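Local coordinates for interferon gamma (Paralichthys olivaceus, PDB 6F1E), which acts as a homodimeric cytokine that binds interferon gamma receptor 1, more weakly its receptor 1-like relative, and activates macrophages and neutrophils, at residues H119-G122 / D123-M126; K134-W137 / E138-W141; K57-G60 / Q61-Q65. One frame throughout, in Å; residues are numbered along the deposited sequence.

Contact 1. Residues H119-G122 / D123-M126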
ATOM      1  N   HIS A 119       4.593   0.824  -0.947  1.00 62.87           N
ATOM      2  CA  HIS A 119       5.019  -0.575  -0.875  1.00 68.95           C
ATOM      3  C   HIS A 119       6.364  -0.640  -0.183  1.00 64.15           C
ATOM      4  O   HIS A 119       6.617  -1.520   0.652  1.00 63.96           O
ATOM      5  CB  HIS A 119       5.032  -1.229  -2.264  1.00 76.38           C
ATOM      6  CG  HIS A 119       3.658  -1.539  -2.798  1.00 90.83           C
ATOM      7  ND1 HIS A 119       2.558  -0.737  -2.553  1.00 96.71           N
ATOM      8  CD2 HIS A 119       3.209  -2.559  -3.567  1.00 99.29           C
ATOM      9  CE1 HIS A 119       1.495  -1.245  -3.148  1.00 90.14           C
ATOM     10  NE2 HIS A 119       1.862  -2.351  -3.770  1.00103.49           N
ATOM     11  N   ASP A 120       7.200   0.335  -0.502  1.00 63.07           N
ATOM     12  CA  ASP A 120       8.507   0.464   0.134  1.00 68.04           C
ATOM     13  C   ASP A 120       8.458   0.640   1.676  1.00 64.99           C
ATOM     14  O   ASP A 120       9.162  -0.071   2.380  1.00 62.10           O
ATOM     15  CB  ASP A 120       9.342   1.563  -0.570  1.00 65.51           C
ATOM     16  CG  ASP A 120       9.901   1.097  -1.950  1.00 69.92           C
ATOM     17  OD1 ASP A 120       9.893  -0.143  -2.247  1.00 59.35           O
ATOM     18  OD2 ASP A 120      10.350   1.986  -2.719  1.00 69.11           O
ATOM     19  N   LEU A 121       7.627   1.554   2.171  1.00 62.87           N
ATOM     20  CA  LEU A 121       7.372   1.730   3.603  1.00 59.40           C
ATOM     21  C   LEU A 121       6.949   0.437   4.257  1.00 60.68           C
ATOM     22  O   LEU A 121       7.430   0.096   5.341  1.00 64.69           O
ATOM     23  CB  LEU A 121       6.237   2.721   3.818  1.00 54.14           C
ATOM     24  CG  LEU A 121       6.537   4.179   3.550  1.00 52.18           C
ATOM     25  CD1 LEU A 121       5.254   4.982   3.720  1.00 56.14           C
ATOM     26  CD2 LEU A 121       7.589   4.688   4.508  1.00 50.79           C
ATOM     27  N   GLY A 122       6.046  -0.271   3.582  1.00 59.61           N
ATOM     28  CA  GLY A 122       5.587  -1.598   3.993  1.00 59.58           C
ATOM     29  C   GLY A 122       6.679  -2.647   4.181  1.00 61.43           C
ATOM     30  O   GLY A 122       6.508  -3.606   4.938  1.00 69.25           O
ATOM     31  N   ASP A 123       7.803  -2.460   3.516  1.00 61.74           N
ATOM     32  CA  ASP A 123       8.828  -3.491   3.383  1.00 64.98           C
ATOM     33  C   ASP A 123       9.966  -3.222   4.287  1.00 54.61           C
ATOM     34  O   ASP A 123      10.909  -4.005   4.312  1.00 66.57           O
ATOM     35  CB  ASP A 123       9.380  -3.516   1.934  1.00 72.83           C
ATOM     36  CG  ASP A 123       8.522  -4.340   0.978  1.00 80.46           C
ATOM     37  OD1 ASP A 123       7.356  -4.726   1.302  1.00 78.33           O
ATOM     38  OD2 ASP A 123       9.058  -4.603  -0.121  1.00 90.40           O
ATOM     39  N   ILE A 124       9.921  -2.123   5.024  1.00 54.77           N
ATOM     40  CA  ILE A 124      11.079  -1.738   5.841  1.00 61.05           C
ATOM     41  C   ILE A 124      11.404  -2.851   6.884  1.00 64.01           C
ATOM     42  O   ILE A 124      10.477  -3.527   7.395  1.00 55.22           O
ATOM     43  CB  ILE A 124      10.830  -0.348   6.452  1.00 69.83           C
ATOM     44  CG1 ILE A 124      10.978   0.700   5.335  1.00 73.21           C
ATOM     45  CG2 ILE A 124      11.810  -0.061   7.585  1.00 76.74           C
ATOM     46  CD1 ILE A 124      10.537   2.118   5.684  1.00 82.10           C
ATOM     47  N   LYS A 125      12.693  -3.093   7.146  1.00 58.12           N
ATOM     48  CA  LYS A 125      13.086  -4.128   8.130  1.00 60.30           C
ATOM     49  C   LYS A 125      12.975  -3.565   9.532  1.00 58.77           C
ATOM     50  O   LYS A 125      13.951  -3.069  10.109  1.00 50.83           O
ATOM     51  CB  LYS A 125      14.511  -4.640   7.910  1.00 67.34           C
ATOM     52  CG  LYS A 125      14.787  -5.180   6.520  1.00 77.42           C
ATOM     53  CD  LYS A 125      13.867  -6.326   6.115  1.00 79.76           C
ATOM     54  CE  LYS A 125      14.235  -6.777   4.714  1.00 85.40           C
ATOM     55  NZ  LYS A 125      13.448  -7.976   4.348  1.00 90.96           N
ATOM     56  N   MET A 126      11.780  -3.691  10.090  1.00 57.89           N
ATOM     57  CA  MET A 126      11.445  -3.089  11.370  1.00 59.55           C
ATOM     58  C   MET A 126      12.072  -3.725  12.611  1.00 61.17           C
ATOM     59  O   MET A 126      12.177  -3.089  13.651  1.00 66.37           O
ATOM     60  CB  MET A 126       9.959  -3.071  11.503  1.00 63.67           C
ATOM     61  CG  MET A 126       9.373  -2.215  10.417  1.00 73.55           C
ATOM     62  SD  MET A 126       7.636  -2.158  10.691  1.00 96.69           S
ATOM     63  CE  MET A 126       7.102  -1.459   9.129  1.00108.44           C
TER

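Contact 2. Residues K134-W137 / E138-W141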
ATOM      1  N   LYS A 134      17.957   4.879  12.137  1.00 51.82           N
ATOM      2  CA  LYS A 134      17.733   5.727  10.981  1.00 52.47           C
ATOM      3  C   LYS A 134      16.294   6.297  10.977  1.00 54.85           C
ATOM      4  O   LYS A 134      16.077   7.483  10.815  1.00 50.56           O
ATOM      5  CB  LYS A 134      17.969   4.936   9.717  1.00 51.52           C
ATOM      6  CG  LYS A 134      19.420   4.621   9.409  1.00 54.82           C
ATOM      7  CD  LYS A 134      19.451   3.735   8.175  1.00 59.38           C
ATOM      8  CE  LYS A 134      20.867   3.455   7.728  1.00 67.68           C
ATOM      9  NZ  LYS A 134      20.864   2.851   6.355  1.00 71.67           N
ATOM     10  N   ALA A 135      15.316   5.437  11.180  1.00 55.13           N
ATOM     11  CA  ALA A 135      13.923   5.877  11.242  1.00 55.58           C
ATOM     12  C   ALA A 135      13.728   6.848  12.394  1.00 56.57           C
ATOM     13  O   ALA A 135      13.001   7.827  12.258  1.00 50.25           O
ATOM     14  CB  ALA A 135      13.017   4.683  11.398  1.00 52.59           C
ATOM     15  N   LEU A 136      14.402   6.579  13.512  1.00 53.59           N
ATOM     16  CA  LEU A 136      14.274   7.416  14.690  1.00 58.48           C
ATOM     17  C   LEU A 136      14.919   8.788  14.475  1.00 56.31           C
ATOM     18  O   LEU A 136      14.436   9.796  14.990  1.00 54.57           O
ATOM     19  CB  LEU A 136      14.860   6.726  15.931  1.00 56.18           C
ATOM     20  CG  LEU A 136      14.486   7.365  17.285  1.00 61.33           C
ATOM     21  CD1 LEU A 136      12.976   7.451  17.554  1.00 58.35           C
ATOM     22  CD2 LEU A 136      15.153   6.561  18.378  1.00 63.39           C
ATOM     23  N   TRP A 137      15.988   8.816  13.692  1.00 53.81           N
ATOM     24  CA  TRP A 137      16.643  10.068  13.281  1.00 54.36           C
ATOM     25  C   TRP A 137      15.707  11.023  12.554  1.00 54.57           C
ATOM     26  O   TRP A 137      15.973  12.214  12.557  1.00 61.11           O
ATOM     27  CB  TRP A 137      17.810   9.725  12.371  1.00 56.23           C
ATOM     28  CG  TRP A 137      18.646  10.793  11.879  1.00 52.42           C
ATOM     29  CD1 TRP A 137      18.473  11.471  10.733  1.00 57.15           C
ATOM     30  CD2 TRP A 137      19.869  11.280  12.467  1.00 56.28           C
ATOM     31  NE1 TRP A 137      19.483  12.399  10.572  1.00 57.07           N
ATOM     32  CE2 TRP A 137      20.362  12.288  11.623  1.00 54.08           C
ATOM     33  CE3 TRP A 137      20.586  10.968  13.632  1.00 57.17           C
ATOM     34  CZ2 TRP A 137      21.556  12.975  11.891  1.00 54.84           C
ATOM     35  CZ3 TRP A 137      21.782  11.635  13.889  1.00 59.31           C
ATOM     36  CH2 TRP A 137      22.251  12.634  13.026  1.00 58.02           C
ATOM     37  N   GLU A 138      14.624  10.513  11.958  1.00 49.18           N
ATOM     38  CA  GLU A 138      13.630  11.335  11.232  1.00 55.28           C
ATOM     39  C   GLU A 138      12.280  11.600  11.951  1.00 55.32           C
ATOM     40  O   GLU A 138      11.419  12.331  11.402  1.00 53.93           O
ATOM     41  CB  GLU A 138      13.342  10.708   9.850  1.00 53.64           C
ATOM     42  CG  GLU A 138      14.614  10.350   9.107  1.00 58.90           C
ATOM     43  CD  GLU A 138      14.527  10.536   7.615  1.00 62.49           C
ATOM     44  OE1 GLU A 138      14.213  11.654   7.169  1.00 73.18           O
ATOM     45  OE2 GLU A 138      14.790   9.569   6.882  1.00 72.62           O
ATOM     46  N   LEU A 139      12.093  11.045  13.151  1.00 48.74           N
ATOM     47  CA  LEU A 139      10.760  11.070  13.778  1.00 49.40           C
ATOM     48  C   LEU A 139      10.190  12.496  13.980  1.00 51.76           C
ATOM     49  O   LEU A 139       9.015  12.784  13.653  1.00 52.78           O
ATOM     50  CB  LEU A 139      10.755  10.284  15.083  1.00 43.08           C
ATOM     51  CG  LEU A 139       9.427  10.275  15.875  1.00 47.50           C
ATOM     52  CD1 LEU A 139       8.175  10.135  15.012  1.00 50.04           C
ATOM     53  CD2 LEU A 139       9.449   9.142  16.899  1.00 48.13           C
ATOM     54  N   GLN A 140      11.027  13.390  14.487  1.00 56.80           N
ATOM     55  CA  GLN A 140      10.611  14.776  14.764  1.00 56.52           C
ATOM     56  C   GLN A 140      10.177  15.472  13.474  1.00 54.49           C
ATOM     57  O   GLN A 140       9.050  15.956  13.343  1.00 57.13           O
ATOM     58  CB  GLN A 140      11.756  15.526  15.443  1.00 56.11           C
ATOM     59  CG  GLN A 140      11.382  16.876  16.011  1.00 61.27           C
ATOM     60  CD  GLN A 140      12.552  17.475  16.760  1.00 70.54           C
ATOM     61  OE1 GLN A 140      13.293  16.768  17.474  1.00 73.34           O
ATOM     62  NE2 GLN A 140      12.761  18.776  16.572  1.00 67.69           N
ATOM     63  N   TRP A 141      11.067  15.455  12.498  1.00 55.33           N
ATOM     64  CA  TRP A 141      10.793  16.052  11.224  1.00 55.49           C
ATOM     65  C   TRP A 141       9.469  15.466  10.749  1.00 60.74           C
ATOM     66  O   TRP A 141       8.546  16.228  10.377  1.00 62.75           O
ATOM     67  CB  TRP A 141      11.928  15.772  10.206  1.00 60.32           C
ATOM     68  CG  TRP A 141      11.821  16.669   9.004  1.00 66.80           C
ATOM     69  CD1 TRP A 141      12.454  17.862   8.819  1.00 71.27           C
ATOM     70  CD2 TRP A 141      10.972  16.490   7.865  1.00 67.12           C
ATOM     71  NE1 TRP A 141      12.072  18.423   7.629  1.00 74.95           N
ATOM     72  CE2 TRP A 141      11.162  17.600   7.026  1.00 69.34           C
ATOM     73  CE3 TRP A 141      10.063  15.498   7.478  1.00 75.16           C
ATOM     74  CZ2 TRP A 141      10.485  17.751   5.823  1.00 83.12           C
ATOM     75  CZ3 TRP A 141       9.401  15.630   6.268  1.00 79.94           C
ATOM     76  CH2 TRP A 141       9.609  16.757   5.457  1.00 85.93           C
TER
HETATM   77  O   HOH W   1      17.214   8.647   8.418  1.00 45.85           O

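Contact 3. Residues K57-G60 / Q61-Q65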
ATOM      1  N   LYS A  57       1.243  -8.948 -11.366  1.00 63.43           N
ATOM      2  CA  LYS A  57       1.846 -10.025 -10.549  1.00 61.60           C
ATOM      3  C   LYS A  57       1.186 -11.351 -10.835  1.00 62.28           C
ATOM      4  O   LYS A  57       1.860 -12.317 -11.156  1.00 66.99           O
ATOM      5  CB  LYS A  57       1.698  -9.763  -9.038  1.00 69.42           C
ATOM      6  CG  LYS A  57       2.928  -9.215  -8.317  1.00 80.23           C
ATOM      7  CD  LYS A  57       3.037  -7.694  -8.398  1.00 93.02           C
ATOM      8  CE  LYS A  57       3.962  -7.125  -7.320  1.00103.05           C
ATOM      9  NZ  LYS A  57       3.838  -5.639  -7.235  1.00106.19           N
ATOM     10  N   LEU A  58      -0.140 -11.384 -10.687  1.00 59.34           N
ATOM     11  CA  LEU A  58      -0.907 -12.604 -10.807  1.00 57.30           C
ATOM     12  C   LEU A  58      -0.552 -13.306 -12.077  1.00 63.77           C
ATOM     13  O   LEU A  58      -0.189 -14.492 -12.082  1.00 64.13           O
ATOM     14  CB  LEU A  58      -2.422 -12.324 -10.879  1.00 62.95           C
ATOM     15  CG  LEU A  58      -3.327 -12.488  -9.672  1.00 68.26           C
ATOM     16  CD1 LEU A  58      -4.759 -12.223 -10.070  1.00 65.43           C
ATOM     17  CD2 LEU A  58      -3.197 -13.892  -9.111  1.00 70.57           C
ATOM     18  N   ILE A  59      -0.700 -12.555 -13.171  1.00 62.24           N
ATOM     19  CA  ILE A  59      -0.645 -13.131 -14.520  1.00 57.55           C
ATOM     20  C   ILE A  59       0.757 -13.661 -14.762  1.00 55.99           C
ATOM     21  O   ILE A  59       0.920 -14.785 -15.214  1.00 61.75           O
ATOM     22  CB  ILE A  59      -1.110 -12.124 -15.556  1.00 57.33           C
ATOM     23  CG1 ILE A  59      -2.602 -11.802 -15.291  1.00 57.57           C
ATOM     24  CG2 ILE A  59      -0.907 -12.674 -16.968  1.00 60.44           C
ATOM     25  CD1 ILE A  59      -3.055 -10.466 -15.839  1.00 58.29           C
ATOM     26  N   GLY A  60       1.753 -12.884 -14.361  1.00 56.72           N
ATOM     27  CA  GLY A  60       3.118 -13.392 -14.148  1.00 63.29           C
ATOM     28  C   GLY A  60       3.138 -14.813 -13.625  1.00 67.91           C
ATOM     29  O   GLY A  60       3.484 -15.725 -14.368  1.00 73.92           O
ATOM     30  N   GLN A  61       2.692 -15.023 -12.384  1.00 76.08           N
ATOM     31  CA  GLN A  61       2.673 -16.384 -11.780  1.00 71.11           C
ATOM     32  C   GLN A  61       1.885 -17.398 -12.624  1.00 66.40           C
ATOM     33  O   GLN A  61       2.306 -18.515 -12.822  1.00 69.79           O
ATOM     34  CB  GLN A  61       2.120 -16.364 -10.350  1.00 67.65           C
ATOM     35  CG  GLN A  61       2.926 -15.545  -9.361  1.00 76.47           C
ATOM     36  CD  GLN A  61       4.368 -15.988  -9.293  1.00 87.88           C
ATOM     37  OE1 GLN A  61       5.295 -15.217  -9.618  1.00 76.91           O
ATOM     38  NE2 GLN A  61       4.571 -17.262  -8.907  1.00 78.94           N
ATOM     39  N   MET A  62       0.761 -16.988 -13.162  1.00 65.74           N
ATOM     40  CA  MET A  62       0.009 -17.874 -14.005  1.00 71.73           C
ATOM     41  C   MET A  62       0.848 -18.295 -15.205  1.00 72.00           C
ATOM     42  O   MET A  62       0.691 -19.400 -15.696  1.00 81.37           O
ATOM     43  CB  MET A  62      -1.306 -17.207 -14.446  1.00 82.19           C
ATOM     44  CG  MET A  62      -2.305 -17.019 -13.303  1.00 78.62           C
ATOM     45  SD  MET A  62      -3.706 -15.977 -13.723  1.00 66.20           S
ATOM     46  CE  MET A  62      -4.782 -17.043 -14.668  1.00 68.82           C
ATOM     47  N   LEU A  63       1.734 -17.426 -15.681  1.00 74.38           N
ATOM     48  CA  LEU A  63       2.698 -17.821 -16.724  1.00 74.57           C
ATOM     49  C   LEU A  63       3.816 -18.747 -16.203  1.00 80.84           C
ATOM     50  O   LEU A  63       4.189 -19.695 -16.903  1.00 84.44           O
ATOM     51  CB  LEU A  63       3.304 -16.609 -17.422  1.00 64.08           C
ATOM     52  CG  LEU A  63       2.349 -15.830 -18.341  1.00 63.61           C
ATOM     53  CD1 LEU A  63       2.870 -14.400 -18.633  1.00 56.59           C
ATOM     54  CD2 LEU A  63       2.093 -16.627 -19.619  1.00 61.53           C
ATOM     55  N   GLU A  64       4.345 -18.493 -15.003  1.00 81.81           N
ATOM     56  CA  GLU A  64       5.340 -19.410 -14.401  1.00 86.83           C
ATOM     57  C   GLU A  64       4.761 -20.805 -14.183  1.00 79.91           C
ATOM     58  O   GLU A  64       5.344 -21.767 -14.630  1.00 85.91           O
ATOM     59  CB  GLU A  64       5.931 -18.864 -13.098  1.00 90.83           C
ATOM     60  CG  GLU A  64       6.699 -17.559 -13.307  1.00106.38           C
ATOM     61  CD  GLU A  64       7.787 -17.303 -12.263  1.00120.09           C
ATOM     62  OE1 GLU A  64       7.707 -16.266 -11.558  1.00120.03           O
ATOM     63  OE2 GLU A  64       8.728 -18.127 -12.152  1.00124.52           O
ATOM     64  N   GLN A  65       3.584 -20.901 -13.573  1.00 87.62           N
ATOM     65  CA  GLN A  65       2.930 -22.200 -13.286  1.00 92.40           C
ATOM     66  C   GLN A  65       2.428 -22.955 -14.523  1.00 91.21           C
ATOM     67  O   GLN A  65       1.838 -24.028 -14.401  1.00 88.48           O
ATOM     68  CB  GLN A  65       1.786 -22.022 -12.266  1.00 94.11           C
ATOM     69  CG  GLN A  65       2.311 -21.859 -10.843  1.00105.23           C
ATOM     70  CD  GLN A  65       1.428 -21.010  -9.939  1.00102.49           C
ATOM     71  OE1 GLN A  65       0.265 -21.336  -9.685  1.00 97.31           O
ATOM     72  NE2 GLN A  65       1.999 -19.921  -9.426  1.00 97.53           N
TER

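Contact 1. Residues H119-G122 / D123-M126
Asp123 N donates to Asp120 O, three residues back, at 3.0 Å, as helix 109-122 gives way to the loop leading to helix 129-137. The N-H comes from above the carbonyl plane of Asp120, 64° out of it, as expected of a tightened, 3-10-like turn. A second bond of the same spacing, from Ile124 N to Leu121 O, is weak at 3.4 Å although nearly straight. Ile124 then adopts an extended backbone, which leads the chain off the helix, and Lys125 centres an inverse gamma turn. On the polar side, Asp123 turns its carboxylate back over the last turn, with CG anti to its own carbonyl carbon (chi1 -84°). Its OD2 stays 5.0 Å from OD1 of Asp120, which is held instead by the amide of Gln116; the two acidic groups would probably repel mildly. On the apolar side, Leu121 and Ile124 run alongside each other in the same direction, and both pack on the second subunit, against Phe32 and Val31 respectively. Within the turn these two side chains meet through their ends, Leu121 CD2 against Ile124 CD1 at 4.1 Å, while CG1 of Ile124 rests 3.6 Å from Leu121 O.

Contact 2. Residues K134-W137 / E138-W141
Two backbone hydrogen bonds join Ala135 and Leu136 to Glu138 and Leu139, each spanning three residues: Glu138 N donates to Ala135 O at 3.2 Å, and Leu139 N to Leu136 O at 3.2 Å. The second is almost straight, with an N-H...O angle of 171°. With three-residue spacing, and donors well above the carbonyl planes, both bonds are of 3-10 rather than alpha-helical type. Ala135 O and Leu139 N, four residues apart, are not hydrogen-bonded, and Ala135 O also accepts from Tyr55 OH of the second subunit.

A water supplies a further polar link. It donates to Lys134 O at 2.9 Å and to Glu138 OE2 at 3.0 Å, tying the carboxylate back to the preceding turn. Glu138 CG, anti to the residue's own carbonyl carbon (chi1 -48°), lies 3.6 Å from Lys134 O, and a bend at chi2 carries the carboxylate to the water. The ammonium of Lys134 goes elsewhere, to Lys29 O of the second subunit.

The apolar contact is between Leu136 and Leu139, both buried, whose side chains meet at a slant, Leu136 CD1 against Leu139 CD2 at 4.0 Å. Beside the turn, the Trp137 side chain packs on Arg25 of the second subunit.

Such a tightened turn between helices 129-137 and 139-149 makes a break in the C-terminal helical region, which, as in other interferon gammas, embraces the partner of an intertwined helical dimer.

Contact 3. Residues K57-G60 / Q61-Q65
Backbone hydrogen bonds between Lys57-Gly60 and Gln61-Glu64 run from residue i+4 to residue i, the pattern of an alpha helix, with an added weak i+3 bond at Gly60 near the end of helix 41-64. Gln61 N reaches Lys57 O, Met62 N reaches Leu58 O, and Leu63 N reaches Ile59 O at 2.8 Å. Gly60 O takes two donors: Glu64 N at 3.0 Å, and Leu63 N in the weak bond, strongly bent to 120°.

Apolar side chains rest against the carbonyls of the turn before them. CB of Leu63 sits 3.2 Å from Gly60 O, and CG of Met62, beside its own backbone N (chi1 -69°), lies 3.5 Å from Leu58 O. Ile59 CG2 and Leu63 CD1, one turn apart, approach only to 4.5 Å.

Of the charged groups, Lys57 turns away from the following turn and its ammonium forms a salt bridge with Glu53.

Two apolar faces thus serve different neighbours: Ile59 and Leu63 pack on helix 89-107 of the same chain, through Ile96, Leu97 and Leu93 among others, whereas Leu58 and Met62 meet Ala135 and Gln132 on helix 129-137 of the second subunit.

All three contacts are local and all touch the second subunit, but they differ in burial and regularity. Contact 1 lies at the surface, whereas contacts 2 and 3 are partly buried. Contact 3 keeps four-residue alpha-helical spacing within a single helix, with one weak i+3 bond beside it; contacts 1 and 2 instead use three-residue spacings where one helix yields to a loop or to the next helix, and contact 2 alone adds a bridging water. Contacts 1 and 2 lie in series, with centres 15 Å apart. Contacts 2 and 3 are far apart within one chain, about 39 Å between centres, yet across the dimer Leu58 of residues 57-60 packs on Ala135 of contact 2 in the partner.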